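Local coordinates for protein neural-cadherin (Drosophila melanogaster, PDB 3UBF) that mediates calcium-dependent, largely homophilic adhesion between cells, as part of the cadherin-repeat ectodomain of a membrane protein, at residues P110-L119 / R202-Q213; F214-E225 / T301-V312. All coordinates share one frame; numbering follows the deposited sequence.

The two contacts show one solution used twice in a chain of cadherin repeats: an early strand pairs in parallel with the last one. Interaction 1 joins strands 113-117 and 201-207 of the middle repeat in this fragment, and interaction 2 joins strands 219-224 and 300-310 of the following repeat. Each pair sits at one edge of a mixed four-stranded sheet. They come in series along the chain, with centres about 26 Å apart, and meet where Pro212 O lies 2.6 Å from Thr301 OG1, a probable hydrogen bond, and Pro110 packs on Phe214 and Tyr215. Direct protein contacts thus join these repeats, consistent with a calcium-free interdomain linker.

Interaction 1. Residues P110-L119 / R202-Q213; sequences PLPMQAVVQL and RLSIVGGKRAPQ
Gln114 is sandwiched between Arg210 and Gln213, two side chains reaching back from the chain that leaves strand 202-207. Its amide stacks on the Arg210 guanidinium, the planes 12° apart, and also on the Gln213 amide, 21° apart.

Among the hydrogen bonds, Ser204 N to Met113 O, Ala115 N to Ser204 O, Val206 N to Ala115 O, Val117 N to Val206 O and Gly208 N to Val117 O zip the strands in parallel. Gln213, extended beyond CG, sends NE2 to a lone pair of Pro112 O at 2.9 Å. Arg210 bends at chi3 (-57°), and its NH2 reaches Ala115 O at 2.8 Å within the guanidinium plane. NH1 and NH2 together grip Ser204 OG.

Apolar contacts line both faces. Val117 CB meets Ile205 CG2 at 3.7 Å on the inward face, where Phe128 covers Ala115 and Leu203. On the other face Val116 CG1 lies 3.5 Å from Arg210 CG. Beyond the strand ends Leu119 CD2 rests on the backbone of Gly207 and Gly208.

Ala115 O thus serves a strand amide and a guanidinium at once. Polar side chains of the connection to the next repeat are thereby pinned to the edge strand, and Glu176, salt-bridged to Arg202, anchors the Ser204 hydroxyl that Arg210 grips.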
loop_
_atom_site.group_PDB
_atom_site.type_symbol
_atom_site.label_atom_id
_atom_site.label_comp_id
_atom_site.label_asym_id
_atom_site.label_seq_id
_atom_site.Cartn_x
_atom_site.Cartn_y
_atom_site.Cartn_z
ATOM N N PRO A 110 -8.263 -1.069 -10.497
ATOM C CA PRO A 110 -7.015 -1.632 -11.029
ATOM C C PRO A 110 -5.964 -0.560 -11.200
ATOM O O PRO A 110 -6.290 0.631 -11.177
ATOM C CB PRO A 110 -7.421 -2.132 -12.417
ATOM C CG PRO A 110 -8.926 -2.154 -12.407
ATOM C CD PRO A 110 -9.309 -1.027 -11.530
ATOM N N LEU A 111 -4.714 -0.982 -11.343
ATOM C CA LEU A 111 -3.648 -0.095 -11.767
ATOM C C LEU A 111 -3.276 -0.500 -13.183
ATOM O O LEU A 111 -3.352 -1.692 -13.519
ATOM C CB LEU A 111 -2.437 -0.190 -10.826
ATOM C CG LEU A 111 -2.669 0.406 -9.425
ATOM C CD1 LEU A 111 -1.460 0.146 -8.545
ATOM C CD2 LEU A 111 -3.002 1.892 -9.454
ATOM N N PRO A 112 -2.890 0.473 -14.031
ATOM C CA PRO A 112 -2.779 1.912 -13.758
ATOM C C PRO A 112 -4.129 2.586 -13.523
ATOM O O PRO A 112 -5.172 2.099 -13.984
ATOM C CB PRO A 112 -2.136 2.474 -15.035
ATOM C CG PRO A 112 -1.523 1.299 -15.716
ATOM C CD PRO A 112 -2.424 0.147 -15.390
ATOM N N MET A 113 -4.085 3.697 -12.802
ATOM C CA MET A 113 -5.257 4.477 -12.470
ATOM C C MET A 113 -6.001 4.960 -13.704
ATOM O O MET A 113 -5.436 5.651 -14.553
ATOM C CB MET A 113 -4.844 5.664 -11.608
ATOM C CG MET A 113 -4.511 5.295 -10.170
ATOM S SD MET A 113 -3.759 6.685 -9.302
ATOM C CE MET A 113 -3.336 5.857 -7.771
ATOM N N GLN A 114 -7.272 4.583 -13.794
ATOM C CA GLN A 114 -8.100 4.943 -14.933
ATOM C C GLN A 114 -9.461 5.469 -14.491
ATOM O O GLN A 114 -10.079 4.932 -13.585
ATOM C CB GLN A 114 -8.247 3.764 -15.893
ATOM C CG GLN A 114 -6.966 3.482 -16.645
ATOM C CD GLN A 114 -7.063 2.397 -17.690
ATOM O OE1 GLN A 114 -6.068 2.099 -18.344
ATOM N NE2 GLN A 114 -8.242 1.791 -17.852
ATOM N N ALA A 115 -9.888 6.548 -15.129
ATOM C CA ALA A 115 -11.180 7.146 -14.912
ATOM C C ALA A 115 -11.707 7.624 -16.259
ATOM O O ALA A 115 -10.988 7.630 -17.266
ATOM C CB ALA A 115 -11.059 8.316 -13.969
ATOM N N VAL A 116 -12.975 8.018 -16.267
ATOM C CA VAL A 116 -13.553 8.763 -17.383
ATOM C C VAL A 116 -14.094 10.081 -16.852
ATOM O O VAL A 116 -14.418 10.197 -15.664
ATOM C CB VAL A 116 -14.687 7.985 -18.059
ATOM C CG1 VAL A 116 -14.122 6.816 -18.864
ATOM C CG2 VAL A 116 -15.717 7.513 -17.019
ATOM N N VAL A 117 -14.191 11.076 -17.724
ATOM C CA VAL A 117 -14.876 12.310 -17.360
ATOM C C VAL A 117 -16.037 12.581 -18.310
ATOM O O VAL A 117 -15.864 12.618 -19.529
ATOM C CB VAL A 117 -13.916 13.521 -17.314
ATOM C CG1 VAL A 117 -13.223 13.735 -18.664
ATOM C CG2 VAL A 117 -14.666 14.771 -16.889
ATOM N N GLN A 118 -17.219 12.764 -17.730
ATOM C CA GLN A 118 -18.423 13.190 -18.438
ATOM C C GLN A 118 -18.063 14.352 -19.375
ATOM O O GLN A 118 -17.290 15.236 -18.995
ATOM C CB GLN A 118 -19.431 13.654 -17.392
ATOM C CG GLN A 118 -20.862 13.188 -17.572
ATOM C CD GLN A 118 -21.875 14.173 -16.951
ATOM O OE1 GLN A 118 -21.706 14.647 -15.812
ATOM N NE2 GLN A 118 -22.925 14.486 -17.704
ATOM N N LEU A 119 -18.597 14.358 -20.597
ATOM C CA LEU A 119 -18.192 15.377 -21.570
ATOM C C LEU A 119 -18.563 16.801 -21.175
ATOM O O LEU A 119 -17.834 17.745 -21.466
ATOM C CB LEU A 119 -18.734 15.069 -22.964
ATOM C CG LEU A 119 -18.190 13.795 -23.606
ATOM C CD1 LEU A 119 -18.625 13.696 -25.056
ATOM C CD2 LEU A 119 -16.651 13.720 -23.465
ATOM N N ARG A 202 0.467 7.491 -12.532
ATOM C CA ARG A 202 -0.200 8.108 -13.658
ATOM C C ARG A 202 -1.691 7.820 -13.642
ATOM O O ARG A 202 -2.113 6.667 -13.687
ATOM C CB ARG A 202 0.402 7.593 -14.953
ATOM C CG ARG A 202 -0.144 8.237 -16.184
ATOM C CD ARG A 202 0.557 7.644 -17.344
ATOM N NE ARG A 202 0.169 8.219 -18.626
ATOM C CZ ARG A 202 -0.863 7.814 -19.360
ATOM N NH1 ARG A 202 -1.666 6.846 -18.923
ATOM N NH2 ARG A 202 -1.095 8.392 -20.535
ATOM N N LEU A 203 -2.470 8.897 -13.601
ATOM C CA LEU A 203 -3.920 8.833 -13.670
ATOM C C LEU A 203 -4.365 9.293 -15.058
ATOM O O LEU A 203 -4.085 10.429 -15.499
ATOM C CB LEU A 203 -4.569 9.655 -12.548
ATOM C CG LEU A 203 -6.083 9.925 -12.619
ATOM C CD1 LEU A 203 -6.894 8.641 -12.742
ATOM C CD2 LEU A 203 -6.555 10.733 -11.431
ATOM N N SER A 204 -5.044 8.372 -15.731
ATOM C CA SER A 204 -5.555 8.565 -17.069
ATOM C C SER A 204 -7.056 8.783 -16.992
ATOM O O SER A 204 -7.788 7.900 -16.541
ATOM C CB SER A 204 -5.261 7.326 -17.921
ATOM O OG SER A 204 -6.217 7.218 -18.964
ATOM N N ILE A 205 -7.502 9.963 -17.421
ATOM C CA ILE A 205 -8.922 10.304 -17.451
ATOM C C ILE A 205 -9.309 10.523 -18.907
ATOM O O ILE A 205 -8.718 11.354 -19.587
ATOM C CB ILE A 205 -9.205 11.571 -16.614
ATOM C CG1 ILE A 205 -8.664 11.403 -15.190
ATOM C CG2 ILE A 205 -10.690 11.880 -16.589
ATOM C CD1 ILE A 205 -8.521 12.691 -14.421
ATOM N N VAL A 206 -10.258 9.733 -19.398
ATOM C CA VAL A 206 -10.634 9.781 -20.807
ATOM C C VAL A 206 -12.010 10.436 -20.962
ATOM O O VAL A 206 -12.940 10.123 -20.216
ATOM C CB VAL A 206 -10.582 8.372 -21.461
ATOM C CG1 VAL A 206 -11.159 8.382 -22.886
ATOM C CG2 VAL A 206 -9.160 7.861 -21.506
ATOM N N GLY A 207 -12.141 11.362 -21.907
ATOM C CA GLY A 207 -13.429 11.996 -22.151
ATOM C C GLY A 207 -14.524 10.988 -22.481
ATOM O O GLY A 207 -14.402 10.207 -23.427
ATOM N N GLY A 208 -15.585 11.001 -21.674
ATOM C CA GLY A 208 -16.839 10.319 -21.987
ATOM C C GLY A 208 -16.853 8.837 -21.695
ATOM O O GLY A 208 -17.537 8.379 -20.772
ATOM N N LYS A 209 -16.097 8.083 -22.479
ATOM C CA LYS A 209 -16.075 6.633 -22.341
ATOM C C LYS A 209 -14.705 6.079 -22.713
ATOM O O LYS A 209 -13.947 6.718 -23.450
ATOM C CB LYS A 209 -17.188 5.979 -23.182
ATOM C CG LYS A 209 -17.088 6.281 -24.681
ATOM C CD LYS A 209 -18.307 5.786 -25.447
ATOM C CE LYS A 209 -18.126 6.007 -26.940
ATOM N NZ LYS A 209 -19.111 5.239 -27.762
ATOM N N ARG A 210 -14.400 4.898 -22.179
ATOM C CA ARG A 210 -13.163 4.177 -22.481
ATOM C C ARG A 210 -13.462 2.701 -22.263
ATOM O O ARG A 210 -14.495 2.356 -21.697
ATOM C CB ARG A 210 -12.021 4.637 -21.569
ATOM C CG ARG A 210 -12.158 4.141 -20.123
ATOM C CD ARG A 210 -11.126 4.743 -19.163
ATOM N NE ARG A 210 -9.766 4.482 -19.616
ATOM C CZ ARG A 210 -8.716 5.250 -19.344
ATOM N NH1 ARG A 210 -7.508 4.913 -19.821
ATOM N NH2 ARG A 210 -8.870 6.346 -18.598
ATOM N N ALA A 211 -12.546 1.835 -22.686
ATOM C CA ALA A 211 -12.774 0.400 -22.661
ATOM C C ALA A 211 -12.593 -0.174 -21.267
ATOM O O ALA A 211 -11.932 0.440 -20.431
ATOM C CB ALA A 211 -11.848 -0.285 -23.651
ATOM N N PRO A 212 -13.168 -1.362 -21.012
ATOM C CA PRO A 212 -13.061 -1.992 -19.705
ATOM C C PRO A 212 -11.609 -2.202 -19.347
ATOM O O PRO A 212 -10.770 -2.362 -20.248
ATOM C CB PRO A 212 -13.710 -3.367 -19.916
ATOM C CG PRO A 212 -14.507 -3.252 -21.134
ATOM C CD PRO A 212 -13.799 -2.263 -21.989
ATOM N N GLN A 213 -11.321 -2.178 -18.048
ATOM C CA GLN A 213 -9.995 -2.481 -17.546
ATOM C C GLN A 213 -10.088 -3.676 -16.614
ATOM O O GLN A 213 -10.923 -3.720 -15.695
ATOM C CB GLN A 213 -9.403 -1.289 -16.809
ATOM C CG GLN A 213 -7.978 -1.493 -16.318
ATOM C CD GLN A 213 -7.460 -0.284 -15.568
ATOM O OE1 GLN A 213 -8.238 0.541 -15.086
ATOM N NE2 GLN A 213 -6.149 -0.166 -15.465
HETATM O O HOH W 1 -8.064 2.007 -13.078
HETATM O O HOH W 2 -1.570 4.610 -12.019
#

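Interaction 2. Residues F214-E225 / T301-V312; sequences FYMPSYEAEIPE and TSVDLTIRVTDV. With ZN (zinc ion), chain O; ZN (zinc ion), chain S.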
loop_
_atom_site.group_PDB
_atom_site.type_symbol
_atom_site.label_atom_id
_atom_site.label_comp_id
_atom_site.label_asym_id
_atom_site.label_seq_id
_atom_site.Cartn_x
_atom_site.Cartn_y
_atom_site.Cartn_z
ATOM N N PHE A 214 -9.220 -4.648 -16.867
ATOM C CA PHE A 214 -9.143 -5.827 -16.038
ATOM C C PHE A 214 -8.514 -5.464 -14.707
ATOM O O PHE A 214 -7.701 -4.543 -14.634
ATOM C CB PHE A 214 -8.355 -6.923 -16.751
ATOM C CG PHE A 214 -9.142 -7.643 -17.808
ATOM C CD1 PHE A 214 -8.945 -7.357 -19.153
ATOM C CD2 PHE A 214 -10.082 -8.611 -17.457
ATOM C CE1 PHE A 214 -9.678 -8.027 -20.152
ATOM C CE2 PHE A 214 -10.832 -9.289 -18.450
ATOM C CZ PHE A 214 -10.625 -9.000 -19.797
ATOM N N TYR A 215 -8.906 -6.178 -13.654
ATOM C CA TYR A 215 -8.379 -5.933 -12.302
ATOM C C TYR A 215 -6.943 -6.410 -12.113
ATOM O O TYR A 215 -6.292 -6.055 -11.136
ATOM C CB TYR A 215 -9.331 -6.477 -11.229
ATOM C CG TYR A 215 -10.368 -5.449 -10.855
ATOM C CD1 TYR A 215 -11.615 -5.425 -11.482
ATOM C CD2 TYR A 215 -10.085 -4.460 -9.907
ATOM C CE1 TYR A 215 -12.554 -4.468 -11.162
ATOM C CE2 TYR A 215 -11.017 -3.500 -9.581
ATOM C CZ TYR A 215 -12.253 -3.505 -10.216
ATOM O OH TYR A 215 -13.196 -2.541 -9.899
ATOM N N MET A 216 -6.448 -7.199 -13.063
ATOM C CA MET A 216 -5.019 -7.525 -13.142
ATOM C C MET A 216 -4.536 -7.336 -14.592
ATOM O O MET A 216 -5.283 -7.641 -15.534
ATOM C CB MET A 216 -4.765 -8.972 -12.726
ATOM C CG MET A 216 -5.545 -9.435 -11.524
ATOM S SD MET A 216 -4.501 -9.809 -10.155
ATOM C CE MET A 216 -3.355 -10.960 -10.920
ATOM N N PRO A 217 -3.285 -6.860 -14.781
ATOM C CA PRO A 217 -2.770 -6.684 -16.131
ATOM C C PRO A 217 -2.494 -8.017 -16.836
ATOM O O PRO A 217 -2.438 -8.063 -18.069
ATOM C CB PRO A 217 -1.482 -5.907 -15.905
ATOM C CG PRO A 217 -1.035 -6.344 -14.566
ATOM C CD PRO A 217 -2.283 -6.493 -13.767
ATOM N N SER A 218 -2.303 -9.082 -16.060
ATOM C CA SER A 218 -2.293 -10.449 -16.583
ATOM C C SER A 218 -2.713 -11.431 -15.504
ATOM O O SER A 218 -2.637 -11.140 -14.318
ATOM C CB SER A 218 -0.932 -10.837 -17.184
ATOM O OG SER A 218 0.085 -10.933 -16.198
ATOM N N TYR A 219 -3.162 -12.599 -15.925
ATOM C CA TYR A 219 -3.631 -13.607 -14.994
ATOM C C TYR A 219 -2.870 -14.897 -15.181
ATOM O O TYR A 219 -2.533 -15.283 -16.294
ATOM C CB TYR A 219 -5.124 -13.850 -15.180
ATOM C CG TYR A 219 -5.981 -12.681 -14.792
ATOM C CD1 TYR A 219 -6.226 -11.651 -15.691
ATOM C CD2 TYR A 219 -6.563 -12.609 -13.533
ATOM C CE1 TYR A 219 -7.024 -10.579 -15.347
ATOM C CE2 TYR A 219 -7.364 -11.542 -13.182
ATOM C CZ TYR A 219 -7.582 -10.529 -14.096
ATOM O OH TYR A 219 -8.364 -9.460 -13.760
ATOM N N GLU A 220 -2.647 -15.568 -14.064
ATOM C CA GLU A 220 -1.806 -16.735 -13.976
ATOM C C GLU A 220 -2.512 -17.677 -13.005
ATOM O O GLU A 220 -2.880 -17.269 -11.900
ATOM C CB GLU A 220 -0.437 -16.304 -13.425
ATOM C CG GLU A 220 0.758 -16.751 -14.270
ATOM C CD GLU A 220 1.826 -15.646 -14.478
ATOM O OE1 GLU A 220 2.507 -15.262 -13.492
ATOM O OE2 GLU A 220 1.992 -15.176 -15.641
ATOM N N ALA A 221 -2.751 -18.917 -13.419
ATOM C CA ALA A 221 -3.240 -19.937 -12.483
ATOM C C ALA A 221 -2.362 -21.167 -12.562
ATOM O O ALA A 221 -1.811 -21.471 -13.613
ATOM C CB ALA A 221 -4.692 -20.297 -12.751
ATOM N N GLU A 222 -2.235 -21.858 -11.440
ATOM C CA GLU A 222 -1.478 -23.086 -11.350
ATOM C C GLU A 222 -2.371 -24.155 -10.744
ATOM O O GLU A 222 -2.790 -24.044 -9.602
ATOM C CB GLU A 222 -0.220 -22.892 -10.499
ATOM C CG GLU A 222 0.470 -24.211 -10.140
ATOM C CD GLU A 222 1.887 -24.033 -9.617
ATOM O OE1 GLU A 222 2.750 -23.521 -10.377
ATOM O OE2 GLU A 222 2.139 -24.426 -8.452
ATOM N N ILE A 223 -2.662 -25.196 -11.513
ATOM C CA ILE A 223 -3.597 -26.214 -11.069
ATOM C C ILE A 223 -3.042 -27.629 -11.167
ATOM O O ILE A 223 -2.317 -27.951 -12.112
ATOM C CB ILE A 223 -4.953 -26.092 -11.790
ATOM C CG1 ILE A 223 -4.788 -26.186 -13.315
ATOM C CG2 ILE A 223 -5.646 -24.776 -11.357
ATOM C CD1 ILE A 223 -6.059 -26.496 -14.059
ATOM N N PRO A 224 -3.353 -28.468 -10.163
ATOM C CA PRO A 224 -2.940 -29.855 -10.237
ATOM C C PRO A 224 -3.669 -30.598 -11.346
ATOM O O PRO A 224 -4.765 -30.211 -11.767
ATOM C CB PRO A 224 -3.322 -30.426 -8.866
ATOM C CG PRO A 224 -4.276 -29.480 -8.291
ATOM C CD PRO A 224 -3.931 -28.139 -8.848
ATOM N N GLU A 225 -3.022 -31.658 -11.805
ATOM C CA GLU A 225 -3.521 -32.560 -12.817
ATOM C C GLU A 225 -4.910 -33.094 -12.486
ATOM O O GLU A 225 -5.708 -33.359 -13.391
ATOM C CB GLU A 225 -2.532 -33.721 -12.922
ATOM C CG GLU A 225 -2.768 -34.695 -14.042
ATOM C CD GLU A 225 -1.982 -35.960 -13.838
ATOM O OE1 GLU A 225 -1.634 -36.242 -12.675
ATOM O OE2 GLU A 225 -1.707 -36.681 -14.823
ATOM N N THR A 301 -11.778 -5.369 -24.251
ATOM C CA THR A 301 -10.400 -5.413 -23.806
ATOM C C THR A 301 -10.007 -6.870 -23.606
ATOM O O THR A 301 -10.824 -7.677 -23.153
ATOM C CB THR A 301 -10.204 -4.639 -22.489
ATOM O OG1 THR A 301 -10.636 -3.285 -22.674
ATOM C CG2 THR A 301 -8.740 -4.653 -22.046
ATOM N N SER A 302 -8.761 -7.196 -23.945
ATOM C CA SER A 302 -8.229 -8.531 -23.707
ATOM C C SER A 302 -7.098 -8.574 -22.683
ATOM O O SER A 302 -6.422 -7.582 -22.432
ATOM C CB SER A 302 -7.795 -9.163 -25.022
ATOM O OG SER A 302 -8.940 -9.619 -25.715
ATOM N N VAL A 303 -6.916 -9.739 -22.083
ATOM C CA VAL A 303 -5.857 -9.960 -21.111
ATOM C C VAL A 303 -5.340 -11.392 -21.261
ATOM O O VAL A 303 -6.071 -12.269 -21.705
ATOM C CB VAL A 303 -6.366 -9.682 -19.667
ATOM C CG1 VAL A 303 -7.310 -10.787 -19.174
ATOM C CG2 VAL A 303 -5.211 -9.448 -18.714
ATOM N N ASP A 304 -4.081 -11.624 -20.912
ATOM C CA ASP A 304 -3.528 -12.981 -20.956
ATOM C C ASP A 304 -3.915 -13.746 -19.723
ATOM O O ASP A 304 -3.860 -13.223 -18.604
ATOM C CB ASP A 304 -2.008 -12.977 -21.026
ATOM C CG ASP A 304 -1.491 -12.283 -22.242
ATOM O OD1 ASP A 304 -1.938 -12.618 -23.365
ATOM O OD2 ASP A 304 -0.623 -11.395 -22.064
ATOM N N LEU A 305 -4.326 -14.983 -19.951
ATOM C CA LEU A 305 -4.472 -15.947 -18.888
ATOM C C LEU A 305 -3.524 -17.113 -19.182
ATOM O O LEU A 305 -3.541 -17.692 -20.280
ATOM C CB LEU A 305 -5.923 -16.409 -18.775
ATOM C CG LEU A 305 -6.234 -17.571 -17.831
ATOM C CD1 LEU A 305 -5.781 -17.296 -16.410
ATOM C CD2 LEU A 305 -7.728 -17.868 -17.866
ATOM N N THR A 306 -2.676 -17.415 -18.207
ATOM C CA THR A 306 -1.741 -18.506 -18.321
ATOM C C THR A 306 -2.118 -19.547 -17.277
ATOM O O THR A 306 -2.238 -19.228 -16.087
ATOM C CB THR A 306 -0.301 -18.004 -18.132
ATOM O OG1 THR A 306 -0.044 -16.973 -19.092
ATOM C CG2 THR A 306 0.706 -19.118 -18.336
ATOM N N ILE A 307 -2.343 -20.783 -17.720
ATOM C CA ILE A 307 -2.643 -21.866 -16.794
ATOM C C ILE A 307 -1.581 -22.941 -16.871
ATOM O O ILE A 307 -1.399 -23.590 -17.900
ATOM C CB ILE A 307 -4.047 -22.480 -17.023
ATOM C CG1 ILE A 307 -5.122 -21.384 -16.957
ATOM C CG2 ILE A 307 -4.305 -23.609 -16.017
ATOM C CD1 ILE A 307 -6.538 -21.875 -17.162
ATOM N N ARG A 308 -0.876 -23.114 -15.765
ATOM C CA ARG A 308 0.102 -24.172 -15.626
ATOM C C ARG A 308 -0.498 -25.371 -14.903
ATOM O O ARG A 308 -1.240 -25.224 -13.928
ATOM C CB ARG A 308 1.317 -23.660 -14.880
ATOM C CG ARG A 308 2.111 -22.630 -15.654
ATOM C CD ARG A 308 3.003 -21.788 -14.737
ATOM N NE ARG A 308 4.037 -21.064 -15.484
ATOM C CZ ARG A 308 3.934 -19.805 -15.909
ATOM N NH1 ARG A 308 2.838 -19.079 -15.664
ATOM N NH2 ARG A 308 4.944 -19.263 -16.577
ATOM N N VAL A 309 -0.173 -26.556 -15.402
ATOM C CA VAL A 309 -0.612 -27.797 -14.808
ATOM C C VAL A 309 0.587 -28.474 -14.165
ATOM O O VAL A 309 1.632 -28.647 -14.799
ATOM C CB VAL A 309 -1.252 -28.716 -15.864
ATOM C CG1 VAL A 309 -1.697 -30.051 -15.252
ATOM C CG2 VAL A 309 -2.432 -28.008 -16.515
ATOM N N THR A 310 0.443 -28.820 -12.890
ATOM C CA THR A 310 1.474 -29.573 -12.188
ATOM C C THR A 310 1.059 -31.026 -12.101
ATOM O O THR A 310 -0.128 -31.341 -12.136
ATOM C CB THR A 310 1.747 -29.032 -10.762
ATOM O OG1 THR A 310 0.602 -29.243 -9.923
ATOM C CG2 THR A 310 2.095 -27.557 -10.807
ATOM N N ASP A 311 2.038 -31.913 -12.007
ATOM C CA ASP A 311 1.733 -33.307 -11.746
ATOM C C ASP A 311 1.380 -33.508 -10.284
ATOM O O ASP A 311 1.758 -32.734 -9.405
ATOM C CB ASP A 311 2.898 -34.228 -12.118
ATOM C CG ASP A 311 2.438 -35.638 -12.475
ATOM O OD1 ASP A 311 1.222 -35.917 -12.420
ATOM O OD2 ASP A 311 3.299 -36.473 -12.823
ATOM N N VAL A 312 0.652 -34.579 -10.037
ATOM C CA VAL A 312 0.333 -34.969 -8.690
ATOM C C VAL A 312 0.864 -36.371 -8.445
ATOM O O VAL A 312 1.424 -36.640 -7.385
ATOM C CB VAL A 312 -1.180 -34.892 -8.442
ATOM C CG1 VAL A 312 -1.886 -36.194 -8.889
ATOM C CG2 VAL A 312 -1.440 -34.566 -6.969
HETATM ZN ZN ZN O . -0.131 -37.842 -13.288
HETATM ZN ZN ZN S . 3.466 -38.377 -12.282
HETATM O O HOH W 3 -2.159 -9.743 -20.420
HETATM O O HOH W 4 -0.486 -14.556 -18.087
HETATM O O HOH W 5 2.100 -39.517 -11.018
HETATM O O HOH W 6 -1.932 -38.784 -14.441
#
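Glu225 and Asp311 close the far end of this strand pair by sharing a zinc ion. The glutamate can be followed outward from its backbone, whose N donates to Thr310 O at 2.9 Å, the last of seven hydrogen bonds that begin at Tyr219 N. CB lies against that same carbonyl, 3.5 Å from Thr310 O. With CG anti to the backbone N (chi1 -173°) and the chain extended beyond it, CG leads straight on and CD faces the metal. Both oxygens then bind: OE1 of Glu225 stands 2.3 Å from the zinc and OE2 2.5 Å, a bidentate grip, while OE2 also accepts from Phe277 N.

Asp311 runs alongside, its carboxylate turned 80° from that of Glu225. Its OD1 lies 2.5 Å from the shared zinc, and its OD2 binds a second zinc at 2.0 Å. Glu278 and a water join the shared ion.

Toward the opposite end, packing takes over. Val303 CG1 sits 3.6 Å from the centroid of the Phe214 ring, almost on its normal, in a CH-pi contact, and also touches the Tyr219 ring. Between the ends, Ile223 CG1 meets Ile307 CG2 at 3.8 Å beside Phe260, whereas Glu220 and Arg308 on the other face are joined by a long salt bridge.

Glu225 and Asp311 stand at positions that, in cadherins, typically contribute to calcium sites between repeats, so the shared zinc probably occupies a calcium-type site. There the metal would offset the mutual repulsion of three clustered carboxylates.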